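Local coordinates for 5-formyltetrahydrofolate cyclo-ligase family protein (Bacillus anthracis, PDB 2JCB) that probably catalyses the ATP-dependent cyclisation of 5-formyltetrahydrofolate to 5,10-methenyltetrahydrofolate in folate metabolism, and binds ADP with a magnesium ion, at residues A[94-99]-A[112-117]; A[30-35]-A[64-69]. All coordinates share one frame; numbering follows the deposited sequence.

Contact 1: A[94-99]-A[112-117]; sequences SFRQIS and REPIPA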
# COMPACT_ATOMS: atom_id res chain seq x y z
N SER A 94 -12.64 0.17 -5.87
CA SER A 94 -12.86 -0.66 -7.03
C SER A 94 -11.48 -0.88 -7.62
O SER A 94 -10.91 0.03 -8.24
CB SER A 94 -13.73 0.07 -8.04
OG SER A 94 -13.90 -0.67 -9.24
N PHE A 95 -10.95 -2.09 -7.47
CA PHE A 95 -9.68 -2.34 -8.14
C PHE A 95 -9.91 -2.60 -9.63
O PHE A 95 -10.74 -3.42 -10.00
CB PHE A 95 -8.94 -3.48 -7.48
CG PHE A 95 -8.33 -3.05 -6.20
CD1 PHE A 95 -7.01 -2.63 -6.19
CD2 PHE A 95 -9.06 -3.05 -5.02
CE1 PHE A 95 -6.38 -2.16 -4.98
CE2 PHE A 95 -8.48 -2.59 -3.79
CZ PHE A 95 -7.14 -2.14 -3.78
N ARG A 96 -9.20 -1.85 -10.47
CA ARG A 96 -9.45 -1.96 -11.90
C ARG A 96 -8.18 -2.18 -12.66
O ARG A 96 -7.15 -1.60 -12.34
CB ARG A 96 -10.16 -0.69 -12.45
CG ARG A 96 -11.33 -0.19 -11.55
CD ARG A 96 -11.94 1.04 -12.21
NE ARG A 96 -12.79 0.65 -13.33
CZ ARG A 96 -14.07 0.33 -13.21
NH1 ARG A 96 -14.65 0.32 -12.01
NH2 ARG A 96 -14.74 0.00 -14.28
N GLN A 97 -8.25 -3.03 -13.66
CA GLN A 97 -7.05 -3.39 -14.41
C GLN A 97 -6.53 -2.25 -15.29
O GLN A 97 -7.31 -1.60 -16.02
CB GLN A 97 -7.28 -4.63 -15.26
CG GLN A 97 -6.11 -4.95 -16.14
CD GLN A 97 -6.29 -6.18 -17.02
OE1 GLN A 97 -7.40 -6.61 -17.29
NE2 GLN A 97 -5.17 -6.75 -17.46
N ILE A 98 -5.22 -2.08 -15.26
CA ILE A 98 -4.50 -1.14 -16.15
C ILE A 98 -3.42 -1.89 -16.89
O ILE A 98 -2.67 -2.67 -16.27
CB ILE A 98 -3.92 0.13 -15.40
CG1 ILE A 98 -2.96 -0.17 -14.22
CG2 ILE A 98 -5.09 1.05 -14.96
CD1 ILE A 98 -2.00 1.04 -13.79
N SER A 99 -3.37 -1.66 -18.19
CA SER A 99 -2.37 -2.24 -19.07
C SER A 99 -1.29 -1.21 -19.43
O SER A 99 -0.20 -1.56 -19.90
CB SER A 99 -3.04 -2.72 -20.34
OG SER A 99 -4.05 -3.66 -20.05
N ARG A 112 -3.83 9.81 -8.65
CA ARG A 112 -4.12 9.17 -9.94
C ARG A 112 -4.98 7.95 -9.77
O ARG A 112 -4.70 7.12 -8.89
CB ARG A 112 -2.81 8.81 -10.68
CG ARG A 112 -1.88 10.00 -10.73
CD ARG A 112 -0.94 10.05 -11.90
NE ARG A 112 -1.51 9.72 -13.22
CZ ARG A 112 -2.14 10.57 -14.03
NH1 ARG A 112 -2.36 11.82 -13.67
NH2 ARG A 112 -2.57 10.16 -15.22
N GLU A 113 -6.01 7.82 -10.62
CA GLU A 113 -6.93 6.67 -10.55
C GLU A 113 -7.31 6.13 -11.93
O GLU A 113 -7.29 6.87 -12.89
CB GLU A 113 -8.21 7.05 -9.79
CG GLU A 113 -7.97 7.28 -8.29
CD GLU A 113 -9.24 7.50 -7.51
OE1 GLU A 113 -10.17 8.15 -8.04
OE2 GLU A 113 -9.29 7.02 -6.35
N PRO A 114 -7.70 4.83 -12.01
CA PRO A 114 -8.09 4.23 -13.29
C PRO A 114 -9.35 4.92 -13.80
O PRO A 114 -10.25 5.21 -13.00
CB PRO A 114 -8.42 2.78 -12.92
CG PRO A 114 -8.66 2.78 -11.44
CD PRO A 114 -7.83 3.88 -10.88
N ILE A 115 -9.42 5.16 -15.11
CA ILE A 115 -10.58 5.80 -15.71
C ILE A 115 -11.66 4.72 -15.86
O ILE A 115 -11.45 3.74 -16.59
CB ILE A 115 -10.22 6.39 -17.11
CG1 ILE A 115 -9.05 7.39 -17.00
CG2 ILE A 115 -11.46 6.98 -17.77
CD1 ILE A 115 -8.36 7.71 -18.32
N PRO A 116 -12.78 4.85 -15.11
CA PRO A 116 -13.82 3.81 -15.18
C PRO A 116 -14.16 3.39 -16.61
O PRO A 116 -14.25 2.20 -16.88
CB PRO A 116 -15.03 4.48 -14.53
CG PRO A 116 -14.45 5.39 -13.54
CD PRO A 116 -13.16 5.91 -14.16
N ALA A 117 -14.32 4.35 -17.53
CA ALA A 117 -14.73 4.03 -18.90
C ALA A 117 -13.70 3.19 -19.68
O ALA A 117 -14.07 2.51 -20.64
CB ALA A 117 -15.08 5.31 -19.66
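Arg96 lies across the ring of Pro114 and then carries its guanidinium group to Pro116. Arg96 CB sits 3.9 Å from both CB and CG of Pro114. With chi1 at -44°, CG is anti to the carbonyl carbon and the aliphatic chain starts out over the proline, Arg96 CG 4.0 Å from Pro114 CG and the two side chains crossing at about a right angle. Arg96 CD makes the closest approach to this ring, 3.8 Å from Pro114 CG. A bend at chi3 (77°) then turns the head group toward the 3-10 turn, where Pro116 CA lies over one guanidinium face, 3.8 Å from Arg96 NE. NE also donates to Thr119 OG1, farther along the chain from Pro116. At the tip, Arg96 NH2 comes within 3.4 Å of Pro116 O, while NH1 makes a weak hydrogen bond of 3.0 Å to Ser94 OG on its own strand. Farther along that strand, Ile98 CG2 touches Pro114 CB at 4.3 Å, a lighter apolar contact. The methylenes thus pack on proline while the charged end is held among polar atoms. This is side-chain packing of a strand of the main mixed sheet, 92-98, against the end of a separate two-stranded antiparallel hairpin, 104-108 with 111-114.

Contact 2: A[30-35]-A[64-69]; sequences ERYTTL and EVNTYP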
# COMPACT_ATOMS: atom_id res chain seq x y z
N GLU A 30 18.31 11.04 -2.92
CA GLU A 30 19.19 9.86 -2.86
C GLU A 30 18.63 8.72 -2.00
O GLU A 30 18.59 7.56 -2.46
CB GLU A 30 20.60 10.25 -2.35
CG GLU A 30 21.58 9.10 -2.45
CD GLU A 30 21.43 8.07 -1.31
OE1 GLU A 30 21.15 8.50 -0.18
OE2 GLU A 30 21.60 6.86 -1.55
N ARG A 31 18.15 9.05 -0.80
CA ARG A 31 17.53 8.03 0.09
C ARG A 31 16.24 7.45 -0.52
O ARG A 31 16.03 6.24 -0.58
CB ARG A 31 17.25 8.62 1.49
CG ARG A 31 18.43 8.75 2.42
CD ARG A 31 18.99 7.40 2.87
NE ARG A 31 19.93 6.88 1.87
CZ ARG A 31 20.53 5.69 1.91
NH1 ARG A 31 21.36 5.32 0.94
NH2 ARG A 31 20.29 4.87 2.93
N TYR A 32 15.33 8.32 -0.96
CA TYR A 32 14.14 7.85 -1.71
C TYR A 32 14.49 6.87 -2.81
O TYR A 32 13.87 5.81 -2.90
CB TYR A 32 13.40 9.08 -2.27
CG TYR A 32 12.31 8.74 -3.20
CD1 TYR A 32 11.08 8.28 -2.74
CD2 TYR A 32 12.49 8.94 -4.57
CE1 TYR A 32 10.08 7.95 -3.64
CE2 TYR A 32 11.51 8.61 -5.46
CZ TYR A 32 10.30 8.14 -4.99
OH TYR A 32 9.38 7.87 -5.93
N THR A 33 15.46 7.24 -3.66
CA THR A 33 15.78 6.44 -4.84
C THR A 33 16.41 5.11 -4.41
O THR A 33 15.95 4.05 -4.83
CB THR A 33 16.69 7.18 -5.79
OG1 THR A 33 16.06 8.40 -6.22
CG2 THR A 33 17.08 6.32 -7.01
N THR A 34 17.47 5.20 -3.61
CA THR A 34 18.22 3.98 -3.18
C THR A 34 17.36 3.00 -2.38
O THR A 34 17.28 1.80 -2.72
CB THR A 34 19.49 4.37 -2.38
OG1 THR A 34 20.30 5.26 -3.16
CG2 THR A 34 20.34 3.13 -2.05
N LEU A 35 16.66 3.51 -1.37
CA LEU A 35 15.81 2.68 -0.50
C LEU A 35 14.64 2.09 -1.32
O LEU A 35 14.31 0.91 -1.18
CB LEU A 35 15.30 3.48 0.71
CG LEU A 35 16.26 3.96 1.81
CD1 LEU A 35 15.56 4.77 2.87
CD2 LEU A 35 17.00 2.82 2.47
N GLU A 64 6.68 8.39 -0.84
CA GLU A 64 6.30 7.00 -0.55
C GLU A 64 7.12 6.04 -1.38
O GLU A 64 7.44 6.32 -2.57
CB GLU A 64 4.83 6.76 -0.94
CG GLU A 64 3.90 7.52 -0.06
CD GLU A 64 2.58 7.86 -0.73
OE1 GLU A 64 2.25 7.19 -1.74
OE2 GLU A 64 1.91 8.82 -0.24
N VAL A 65 7.45 4.87 -0.81
CA VAL A 65 8.13 3.85 -1.66
C VAL A 65 7.56 3.77 -3.11
O VAL A 65 6.34 3.59 -3.32
CB VAL A 65 8.11 2.41 -1.03
CG1 VAL A 65 8.76 1.38 -2.02
CG2 VAL A 65 8.71 2.47 0.42
N ASN A 66 8.46 3.93 -4.06
CA ASN A 66 8.09 4.10 -5.44
C ASN A 66 7.48 2.82 -6.06
O ASN A 66 8.15 1.80 -6.14
CB ASN A 66 9.29 4.57 -6.23
CG ASN A 66 8.91 5.01 -7.64
OD1 ASN A 66 7.70 5.07 -7.98
ND2 ASN A 66 9.90 5.35 -8.46
N THR A 67 6.18 2.85 -6.40
CA THR A 67 5.51 1.70 -6.96
C THR A 67 5.48 1.68 -8.48
O THR A 67 5.03 0.66 -9.09
CB THR A 67 4.06 1.58 -6.45
OG1 THR A 67 3.31 2.75 -6.85
CG2 THR A 67 4.01 1.40 -4.86
N TYR A 68 5.84 2.77 -9.12
CA TYR A 68 5.83 2.78 -10.58
C TYR A 68 6.69 1.69 -11.21
O TYR A 68 6.21 0.97 -12.11
CB TYR A 68 6.11 4.20 -11.16
CG TYR A 68 4.87 5.07 -11.04
CD1 TYR A 68 4.57 5.73 -9.83
CD2 TYR A 68 3.98 5.19 -12.12
CE1 TYR A 68 3.38 6.54 -9.71
CE2 TYR A 68 2.80 5.98 -12.03
CZ TYR A 68 2.52 6.65 -10.83
OH TYR A 68 1.38 7.43 -10.77
N PRO A 69 7.95 1.53 -10.73
CA PRO A 69 8.77 0.44 -11.25
C PRO A 69 8.14 -0.94 -11.03
O PRO A 69 8.34 -1.82 -11.86
CB PRO A 69 10.08 0.57 -10.49
CG PRO A 69 10.14 1.99 -10.06
CD PRO A 69 8.70 2.37 -9.80
O HOH W 1 6.76 7.74 -4.71
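Tyr32 of helix 29-44 packs on the loop 64-66 that leads into helix 68-76, a helix capped by the side chain of Asn66. Tyr32 has CG anti to the backbone N (chi1 171°), and this carries the phenol across to residues 64-66. The carbonyl oxygen of Glu64 meets the ring at its edge, close to the ring plane, with Tyr32 CE1 3.3 Å from Glu64 O. At the tip, Tyr32 OH packs 3.3 Å from Asn66 CB, and the ring and amide planes are only 22° apart. No direct hydrogen bond joins the two segments. A water bridges them instead, accepting from Tyr32 OH at 2.9 Å and donating to Glu64 O at 2.7 Å. The amide of Asn66 is engaged within its own segment: its OD1 accepts from Tyr68 N at 3.2 Å, with the donor well above the carbonyl plane, and so caps the helix start. Ser36 OG of helix 29-44 adds a tie from outside, to the backbone N of Asn66. Glu64 O therefore has both an aromatic C-H edge and a water proton directed at it, and the phenol is linked to the loop by solvent as well as by packing.

The two contacts follow one another along the chain, contact 2 closing before contact 1 opens, and their centres are about 23 Å apart. They nevertheless touch: Arg112 CD of contact 1 packs 3.7 Å from Tyr68 OH of contact 2, so the hairpin meets the first turn of helix 68-76. That helix also reaches contact 1 at Trp75, whose NE1 hydrogen-bonds to Ile98 O. In contact 2 the side chain of Glu64 is about 12 Å from the bound ADP and touches Tyr146, a residue of the nucleotide pocket. Neither contact supplies residues to the ADP pocket or magnesium site.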